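Local coordinates for glycosyl hydrolase family 2, TIM barrel domain protein (PDB 6DXU) that probably hydrolyses beta-glucuronides, releasing glucuronic acid from conjugates in the human gut as a bacterial family 2 glycoside hydrolase, at residues D[84-89]-D[184-189]; D[170-173]-D[179-182]; D[239-244]-D[250-255]. All blocks are in the same frame, centred on the assembly; numbering follows the deposited sequence.

In the fold
From the N terminus, 84-89 runs just ahead of strand 90-97 in the sugar-binding domain and meets 184-189 in contact 1, closing a loop of 94 residues that takes in much of that domain's beta-sheet framework. Within this span, and close to its end, contact 2 closes a far shorter loop of five residues between 170-173 and 179-182. Both its segments and 184-189 of contact 1 lie in the linker between strands 162-169 and 194-199; the two centres are about 9 Å apart, and N170 ND2 probably bonds I186 O. Contact 3 follows in series as a hairpin of the next beta domain, its centre about 47 Å from either of the others.

Contact 1 of 3, residues D[84-89]-D[184-189]; sequences VNYYEG and FNIYGG. With NA (sodium ion), chain N.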
loop_
_atom_site.group_PDB
_atom_site.type_symbol
_atom_site.label_atom_id
_atom_site.label_comp_id
_atom_site.label_asym_id
_atom_site.label_seq_id
_atom_site.Cartn_x
_atom_site.Cartn_y
_atom_site.Cartn_z
ATOM N N VAL D 84 -2.814 -3.299 -38.777
ATOM C CA VAL D 84 -2.737 -2.825 -37.400
ATOM C C VAL D 84 -2.311 -3.962 -36.481
ATOM O O VAL D 84 -2.605 -5.135 -36.738
ATOM C CB VAL D 84 -4.086 -2.243 -36.911
ATOM C CG1 VAL D 84 -4.474 -1.005 -37.720
ATOM C CG2 VAL D 84 -5.187 -3.298 -36.968
ATOM N N ASN D 85 -1.622 -3.594 -35.397
ATOM C CA ASN D 85 -1.416 -4.488 -34.259
ATOM C C ASN D 85 -2.734 -4.620 -33.504
ATOM O O ASN D 85 -3.379 -3.608 -33.200
ATOM C CB ASN D 85 -0.363 -3.911 -33.293
ATOM C CG ASN D 85 0.934 -3.509 -33.967
ATOM O OD1 ASN D 85 1.536 -4.304 -34.681
ATOM N ND2 ASN D 85 1.404 -2.270 -33.695
ATOM N N TYR D 86 -3.131 -5.847 -33.172
ATOM C CA TYR D 86 -4.390 -6.018 -32.455
ATOM C C TYR D 86 -4.345 -5.319 -31.096
ATOM O O TYR D 86 -3.294 -5.191 -30.465
ATOM C CB TYR D 86 -4.737 -7.503 -32.292
ATOM C CG TYR D 86 -4.073 -8.291 -31.175
ATOM C CD1 TYR D 86 -2.707 -8.571 -31.187
ATOM C CD2 TYR D 86 -4.843 -8.833 -30.138
ATOM C CE1 TYR D 86 -2.112 -9.333 -30.146
ATOM C CE2 TYR D 86 -4.275 -9.601 -29.129
ATOM C CZ TYR D 86 -2.912 -9.857 -29.135
ATOM O OH TYR D 86 -2.370 -10.630 -28.121
ATOM N N TYR D 87 -5.511 -4.859 -30.652
ATOM C CA TYR D 87 -5.596 -4.028 -29.462
ATOM C C TYR D 87 -5.411 -4.865 -28.205
ATOM O O TYR D 87 -6.156 -5.825 -27.974
ATOM C CB TYR D 87 -6.947 -3.321 -29.410
ATOM C CG TYR D 87 -7.136 -2.473 -28.169
ATOM C CD1 TYR D 87 -6.413 -1.293 -27.985
ATOM C CD2 TYR D 87 -8.052 -2.844 -27.182
ATOM C CE1 TYR D 87 -6.606 -0.507 -26.848
ATOM C CE2 TYR D 87 -8.247 -2.070 -26.044
ATOM C CZ TYR D 87 -7.517 -0.903 -25.885
ATOM O OH TYR D 87 -7.712 -0.129 -24.760
ATOM N N GLU D 88 -4.444 -4.475 -27.381
ATOM C CA GLU D 88 -4.225 -5.049 -26.060
ATOM C C GLU D 88 -4.287 -3.894 -25.065
ATOM O O GLU D 88 -3.337 -3.114 -24.934
ATOM C CB GLU D 88 -2.892 -5.786 -26.018
ATOM C CG GLU D 88 -2.900 -7.076 -26.856
ATOM C CD GLU D 88 -1.601 -7.854 -26.711
ATOM O OE1 GLU D 88 -0.645 -7.598 -27.489
ATOM O OE2 GLU D 88 -1.538 -8.693 -25.791
ATOM N N GLY D 89 -5.408 -3.767 -24.365
ATOM C CA GLY D 89 -5.593 -2.639 -23.489
ATOM C C GLY D 89 -6.938 -2.736 -22.801
ATOM O O GLY D 89 -7.624 -3.756 -22.877
ATOM N N PHE D 184 -0.960 -17.166 -30.495
ATOM C CA PHE D 184 -2.398 -16.917 -30.544
ATOM C C PHE D 184 -2.652 -15.568 -29.891
ATOM O O PHE D 184 -1.817 -15.060 -29.142
ATOM C CB PHE D 184 -3.223 -18.033 -29.867
ATOM C CG PHE D 184 -2.967 -18.204 -28.374
ATOM C CD1 PHE D 184 -1.954 -19.039 -27.920
ATOM C CD2 PHE D 184 -3.764 -17.559 -27.437
ATOM C CE1 PHE D 184 -1.728 -19.209 -26.563
ATOM C CE2 PHE D 184 -3.535 -17.715 -26.062
ATOM C CZ PHE D 184 -2.514 -18.540 -25.631
ATOM N N ASN D 185 -3.804 -14.982 -30.203
ATOM C CA ASN D 185 -4.162 -13.690 -29.637
ATOM C C ASN D 185 -4.592 -13.838 -28.191
ATOM O O ASN D 185 -5.394 -14.719 -27.858
ATOM C CB ASN D 185 -5.303 -13.050 -30.419
ATOM C CG ASN D 185 -4.917 -12.741 -31.840
ATOM O OD1 ASN D 185 -4.022 -11.950 -32.083
ATOM N ND2 ASN D 185 -5.590 -13.368 -32.781
ATOM N N ILE D 186 -4.087 -12.939 -27.350
ATOM C CA ILE D 186 -4.521 -12.839 -25.955
ATOM C C ILE D 186 -5.671 -11.841 -25.962
ATOM O O ILE D 186 -5.493 -10.625 -25.806
ATOM C CB ILE D 186 -3.381 -12.426 -25.034
ATOM C CG1 ILE D 186 -2.214 -13.396 -25.233
ATOM C CG2 ILE D 186 -3.844 -12.454 -23.564
ATOM C CD1 ILE D 186 -0.981 -13.021 -24.424
ATOM N N TYR D 187 -6.862 -12.364 -26.170
ATOM C CA TYR D 187 -8.012 -11.551 -26.531
ATOM C C TYR D 187 -8.559 -10.795 -25.328
ATOM O O TYR D 187 -8.321 -11.153 -24.168
ATOM C CB TYR D 187 -9.100 -12.441 -27.113
ATOM C CG TYR D 187 -8.943 -12.787 -28.571
ATOM C CD1 TYR D 187 -8.666 -11.795 -29.523
ATOM C CD2 TYR D 187 -9.155 -14.095 -29.019
ATOM C CE1 TYR D 187 -8.570 -12.114 -30.886
ATOM C CE2 TYR D 187 -9.071 -14.425 -30.391
ATOM C CZ TYR D 187 -8.779 -13.431 -31.303
ATOM O OH TYR D 187 -8.691 -13.738 -32.640
ATOM N N GLY D 188 -9.330 -9.749 -25.610
ATOM C CA GLY D 188 -9.935 -8.941 -24.568
ATOM C C GLY D 188 -11.442 -8.905 -24.710
ATOM O O GLY D 188 -11.974 -9.003 -25.821
ATOM N N GLY D 189 -12.130 -8.795 -23.574
ATOM C CA GLY D 189 -13.545 -8.479 -23.541
ATOM C C GLY D 189 -14.397 -9.589 -22.949
ATOM O O GLY D 189 -13.910 -10.623 -22.491
HETATM NA NA NA N . -3.753 -7.391 -36.978
HETATM O O HOH W 1 -2.292 -8.221 -34.738
#
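The Y86 ring is sandwiched: N185 OD1 sits over the centre of one face, 3.5 Å above the plane, and CG of E88, two residues on, lies across the opposite face toward the rim. The backbone oxygen of I186 lies at the ring edge, near its plane, 3.7 Å from Y86 CE2. These are two irregular loops of the family 2 sugar-binding domain, one leading into strand 90-97 and the other into strand 194-199, so the contact is loop against loop. Ring and amide planes are 60° apart: the N185 amide does not stack flat but brings its oxygen over the ring. Its ND2 is bonded to S597 OG and, weakly, to Y187 OH, which fixes the amide's rotation. Y86 CG stands between its backbone N and carbonyl carbon (chi1 81°), swinging the ring toward the second loop. The hydroxyl ends beside I186, 3.7 Å from its CB, while E88 directs OE1 to R172 in a salt bridge. P599 also packs on Y86 and N185. Upstream, V84 O coordinates a sodium ion at 2.5 Å, with D78 and D81 completing the protein ligands. A water on the same ion accepts from Y86 N. The direct hydrogen bond between the loops runs from I186 N to Y86 OH, 3.0 Å long and fairly straight at 162°.

Contact 2 of 3, residues D[170-173]-D[179-182]; sequences NSRD and SDLA. With NA (sodium ion), chain O.
Charge pairing joins R172 and D180 face to face. The D180 carboxylate lies over one face of the R172 guanidinium, the planes 16° apart, with CG 3.4 Å above the centre. R172 NH1 and D180 OD1 form a salt bridge at 3.4 Å, but the oxygen is well out of the guanidinium plane and no N-H points at it; the attraction is electrostatic. The guanidinium directs its N-H groups to other partners: NE pairs with E49 of the second subunit and NH1 with E88, so three acidic residues surround one arginine. The arginine's charge probably offsets the crowding of these carboxylates. A bend at chi3 (77°) folds the arginine across the aspartate, and D180 OD2 packs 3.4 Å from R172 CG along the aliphatic part.

Water supplies the hydrogen bonding between the segments. One molecule, at the guanidinium edge and in its plane, accepts from R172 NH2 and lies within bonding distance of D180 O, probably as donor. Another accepts from D173 N and donates to D180 OD2 at 2.7 Å, and a third accepts from D180 N.

Metal coordination links these last two waters: both bind a sodium ion, as does D173 O at 2.4 Å, with M176 and P178 completing the protein ligands. D173 itself turns its carboxylate to K118.

Within 179-182, S179 OG accepts from L181 N at 2.9 Å, an ST turn set in the type I beta turn S179-A182. Together these features make a loop closed around a sodium ion, which is bound by main-chain oxygens and water, at a subunit interface of the sugar-binding domain.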
loop_
_atom_site.group_PDB
_atom_site.type_symbol
_atom_site.label_atom_id
_atom_site.label_comp_id
_atom_site.label_asym_id
_atom_site.label_seq_id
_atom_site.Cartn_x
_atom_site.Cartn_y
_atom_site.Cartn_z
ATOM N N ASN D 170 -6.947 -6.465 -21.618
ATOM C CA ASN D 170 -5.975 -7.423 -22.129
ATOM C C ASN D 170 -4.658 -6.736 -22.463
ATOM O O ASN D 170 -3.980 -7.122 -23.413
ATOM C CB ASN D 170 -6.528 -8.202 -23.334
ATOM C CG ASN D 170 -6.696 -7.342 -24.585
ATOM O OD1 ASN D 170 -7.005 -6.153 -24.499
ATOM N ND2 ASN D 170 -6.522 -7.955 -25.760
ATOM N N SER D 171 -4.285 -5.712 -21.685
ATOM C CA SER D 171 -2.961 -5.125 -21.824
ATOM C C SER D 171 -1.913 -6.224 -21.766
ATOM O O SER D 171 -2.068 -7.214 -21.039
ATOM C CB SER D 171 -2.683 -4.104 -20.702
ATOM O OG SER D 171 -3.598 -3.019 -20.743
ATOM N N ARG D 172 -0.854 -6.053 -22.549
ATOM C CA ARG D 172 0.309 -6.916 -22.427
ATOM C C ARG D 172 0.826 -6.864 -20.994
ATOM O O ARG D 172 0.821 -5.807 -20.359
ATOM C CB ARG D 172 1.404 -6.459 -23.398
ATOM C CG ARG D 172 1.004 -6.527 -24.847
ATOM C CD ARG D 172 2.060 -5.900 -25.725
ATOM N NE ARG D 172 3.222 -6.772 -25.920
ATOM C CZ ARG D 172 3.310 -7.712 -26.854
ATOM N NH1 ARG D 172 2.292 -7.942 -27.684
ATOM N NH2 ARG D 172 4.434 -8.411 -26.974
ATOM N N ASP D 173 1.263 -8.011 -20.477
ATOM C CA ASP D 173 1.739 -8.064 -19.094
ATOM C C ASP D 173 2.673 -9.260 -18.974
ATOM O O ASP D 173 2.218 -10.403 -19.041
ATOM C CB ASP D 173 0.554 -8.175 -18.141
ATOM C CG ASP D 173 0.955 -8.148 -16.677
ATOM O OD1 ASP D 173 2.168 -8.205 -16.356
ATOM O OD2 ASP D 173 0.020 -8.087 -15.847
ATOM N N SER D 179 1.854 -15.791 -22.247
ATOM C CA SER D 179 2.878 -14.890 -22.759
ATOM C C SER D 179 2.500 -14.360 -24.135
ATOM O O SER D 179 1.962 -15.096 -24.973
ATOM C CB SER D 179 4.211 -15.637 -22.856
ATOM O OG SER D 179 5.152 -14.900 -23.618
ATOM N N ASP D 180 2.823 -13.088 -24.386
ATOM C CA ASP D 180 2.669 -12.527 -25.725
ATOM C C ASP D 180 3.621 -13.147 -26.735
ATOM O O ASP D 180 3.529 -12.828 -27.922
ATOM C CB ASP D 180 2.864 -10.996 -25.687
ATOM C CG ASP D 180 1.634 -10.272 -25.135
ATOM O OD1 ASP D 180 0.590 -10.267 -25.825
ATOM O OD2 ASP D 180 1.695 -9.750 -24.007
ATOM N N LEU D 181 4.550 -14.003 -26.307
ATOM C CA LEU D 181 5.317 -14.767 -27.286
ATOM C C LEU D 181 4.487 -15.876 -27.918
ATOM O O LEU D 181 4.914 -16.466 -28.914
ATOM C CB LEU D 181 6.560 -15.375 -26.627
ATOM C CG LEU D 181 7.531 -14.351 -26.027
ATOM C CD1 LEU D 181 8.633 -15.049 -25.239
ATOM C CD2 LEU D 181 8.136 -13.485 -27.109
ATOM N N ALA D 182 3.326 -16.174 -27.354
ATOM C CA ALA D 182 2.525 -17.292 -27.821
ATOM C C ALA D 182 1.964 -17.011 -29.213
ATOM O O ALA D 182 1.814 -15.858 -29.639
ATOM C CB ALA D 182 1.388 -17.586 -26.839
HETATM NA NA NA O . 1.576 -12.115 -20.536
HETATM O O HOH W 2 4.560 -10.536 -29.199
HETATM O O HOH W 3 0.323 -10.533 -21.778
HETATM O O HOH W 4 3.622 -11.832 -21.835
#

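Contact 3 of 3, residues D[239-244]-D[250-255]; sequences VTVSVY and PVFSKT. With BCN (bicine), chain M.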
loop_
_atom_site.group_PDB
_atom_site.type_symbol
_atom_site.label_atom_id
_atom_site.label_comp_id
_atom_site.label_asym_id
_atom_site.label_seq_id
_atom_site.Cartn_x
_atom_site.Cartn_y
_atom_site.Cartn_z
ATOM N N VAL D 239 -32.289 -32.348 1.913
ATOM C CA VAL D 239 -31.553 -32.479 0.661
ATOM C C VAL D 239 -31.830 -33.859 0.079
ATOM O O VAL D 239 -31.630 -34.875 0.758
ATOM C CB VAL D 239 -30.045 -32.260 0.865
ATOM C CG1 VAL D 239 -29.299 -32.494 -0.440
ATOM C CG2 VAL D 239 -29.798 -30.844 1.373
ATOM N N THR D 240 -32.299 -33.891 -1.167
ATOM C CA THR D 240 -32.535 -35.134 -1.899
ATOM C C THR D 240 -31.462 -35.314 -2.964
ATOM O O THR D 240 -31.141 -34.371 -3.693
ATOM C CB THR D 240 -33.920 -35.141 -2.542
ATOM O OG1 THR D 240 -34.915 -34.974 -1.524
ATOM C CG2 THR D 240 -34.175 -36.473 -3.294
ATOM N N VAL D 241 -30.879 -36.508 -3.016
ATOM C CA VAL D 241 -29.921 -36.892 -4.044
ATOM C C VAL D 241 -30.569 -38.009 -4.852
ATOM O O VAL D 241 -30.953 -39.040 -4.285
ATOM C CB VAL D 241 -28.593 -37.368 -3.436
ATOM C CG1 VAL D 241 -27.593 -37.719 -4.535
ATOM C CG2 VAL D 241 -28.022 -36.319 -2.490
ATOM N N SER D 242 -30.715 -37.804 -6.160
ATOM C CA SER D 242 -31.256 -38.826 -7.047
ATOM C C SER D 242 -30.325 -39.004 -8.234
ATOM O O SER D 242 -29.792 -38.022 -8.766
ATOM C CB SER D 242 -32.661 -38.464 -7.532
ATOM O OG SER D 242 -33.551 -38.331 -6.434
ATOM N N VAL D 243 -30.139 -40.252 -8.656
ATOM C CA VAL D 243 -29.285 -40.576 -9.793
ATOM C C VAL D 243 -30.115 -41.287 -10.856
ATOM O O VAL D 243 -30.820 -42.257 -10.559
ATOM C CB VAL D 243 -28.084 -41.431 -9.363
ATOM C CG1 VAL D 243 -27.259 -41.825 -10.570
ATOM C CG2 VAL D 243 -27.247 -40.653 -8.367
ATOM N N TYR D 244 -30.033 -40.805 -12.088
ATOM C CA TYR D 244 -30.755 -41.388 -13.207
ATOM C C TYR D 244 -29.759 -41.979 -14.188
ATOM O O TYR D 244 -28.644 -41.470 -14.353
ATOM C CB TYR D 244 -31.622 -40.356 -13.920
ATOM C CG TYR D 244 -32.641 -39.672 -13.043
ATOM C CD1 TYR D 244 -33.959 -40.123 -12.991
ATOM C CD2 TYR D 244 -32.296 -38.561 -12.285
ATOM C CE1 TYR D 244 -34.899 -39.487 -12.200
ATOM C CE2 TYR D 244 -33.225 -37.917 -11.501
ATOM C CZ TYR D 244 -34.522 -38.378 -11.456
ATOM O OH TYR D 244 -35.435 -37.725 -10.659
ATOM N N PRO D 250 -34.629 -43.592 -12.815
ATOM C CA PRO D 250 -33.969 -43.441 -11.507
ATOM C C PRO D 250 -33.378 -44.764 -11.046
ATOM O O PRO D 250 -34.031 -45.810 -11.105
ATOM C CB PRO D 250 -35.106 -42.976 -10.588
ATOM C CG PRO D 250 -36.354 -43.443 -11.267
ATOM C CD PRO D 250 -36.083 -43.366 -12.738
ATOM N N VAL D 251 -32.131 -44.714 -10.588
ATOM C CA VAL D 251 -31.474 -45.882 -10.009
ATOM C C VAL D 251 -31.129 -45.701 -8.541
ATOM O O VAL D 251 -30.745 -46.685 -7.886
ATOM C CB VAL D 251 -30.202 -46.260 -10.797
ATOM C CG1 VAL D 251 -30.535 -46.418 -12.268
ATOM C CG2 VAL D 251 -29.135 -45.207 -10.601
ATOM N N PHE D 252 -31.254 -44.492 -8.001
ATOM C CA PHE D 252 -30.900 -44.221 -6.617
ATOM C C PHE D 252 -31.605 -42.946 -6.198
ATOM O O PHE D 252 -31.671 -41.983 -6.968
ATOM C CB PHE D 252 -29.381 -44.097 -6.454
ATOM C CG PHE D 252 -28.934 -43.673 -5.082
ATOM C CD1 PHE D 252 -28.579 -44.617 -4.133
ATOM C CD2 PHE D 252 -28.851 -42.326 -4.745
ATOM C CE1 PHE D 252 -28.161 -44.238 -2.867
ATOM C CE2 PHE D 252 -28.432 -41.936 -3.479
ATOM C CZ PHE D 252 -28.087 -42.893 -2.538
ATOM N N SER D 253 -32.126 -42.946 -4.980
ATOM C CA SER D 253 -32.704 -41.736 -4.422
ATOM C C SER D 253 -32.625 -41.821 -2.906
ATOM O O SER D 253 -32.941 -42.860 -2.315
ATOM C CB SER D 253 -34.150 -41.550 -4.885
ATOM O OG SER D 253 -34.578 -40.213 -4.691
ATOM N N LYS D 254 -32.186 -40.730 -2.286
ATOM C CA LYS D 254 -32.069 -40.675 -0.842
ATOM C C LYS D 254 -32.302 -39.233 -0.427
ATOM O O LYS D 254 -31.833 -38.305 -1.094
ATOM C CB LYS D 254 -30.699 -41.165 -0.357
ATOM C CG LYS D 254 -30.468 -40.930 1.133
ATOM C CD LYS D 254 -29.136 -41.484 1.646
ATOM C CE LYS D 254 -27.943 -40.728 1.076
ATOM N NZ LYS D 254 -26.784 -40.742 2.018
ATOM N N THR D 255 -33.079 -39.050 0.630
ATOM C CA THR D 255 -33.301 -37.735 1.206
ATOM C C THR D 255 -32.637 -37.658 2.573
ATOM O O THR D 255 -32.888 -38.503 3.441
ATOM C CB THR D 255 -34.793 -37.441 1.311
ATOM O OG1 THR D 255 -35.350 -37.393 -0.008
ATOM C CG2 THR D 255 -35.018 -36.106 1.992
HETATM N N1 BCN M . -27.534 -48.421 -5.628
HETATM C C1 BCN M . -26.522 -47.802 -4.790
HETATM C C2 BCN M . -26.403 -48.386 -3.382
HETATM O O21 BCN M . -27.283 -49.163 -2.930
HETATM O O22 BCN M . -25.402 -48.075 -2.673
HETATM C C3 BCN M . -27.254 -48.012 -7.005
HETATM C C4 BCN M . -27.991 -48.890 -8.025
HETATM O O4 BCN M . -27.347 -50.131 -8.142
HETATM C C5 BCN M . -28.811 -47.825 -5.261
HETATM C C6 BCN M . -29.889 -48.885 -5.048
HETATM O O6 BCN M . -31.131 -48.232 -5.022
#
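Strands 239-244 and 250-255 run antiparallel at 176° with axes 4.6 Å apart, forming a beta hairpin with a classic bulge where V251 and F252 both face V243. V243 O takes the V251 N-H at 2.8 Å, almost straight at 173°, and a weak second bond from F252 N; beyond the bulge, V241 and K254 form a regular hydrogen-bonded pair. At the bulge V251 CG2 comes 3.9 Å from V243 CG1. On the face carrying T240, S242 and Y244, hydroxyls bridge the non-hydrogen-bonded pairs: T240 OG1 to T255 OG1 at 2.9 Å and S242 OG to S253 OG at 2.8 Å. The Y244 ring crosses P250 at a slant, CE1 3.8 Å from P250 CB, and its hydroxyl bonds to E289. On the other face V241, V243 and F252 form an apolar patch, joined by K254, whose NZ reaches L267 O. F252 has chi1 174°, its CG opposite the backbone N, which carries the ring along the sheet to V241, CE2 4.4 Å from V241 CG1. Bicine meets this ring edge in plane, C5 3.4 Å from F252 CD1, and its O6 donates weakly to V251 O; K271 also bonds the ligand. Strand 250-259 is outermost in its four-stranded antiparallel sheet, and 237-244 bonds to 286-294 along its other side. The face with V241, V243 and F252 packs against strands 263-273 (L267, M270) and 219-229 (L222), as in a beta-sandwich.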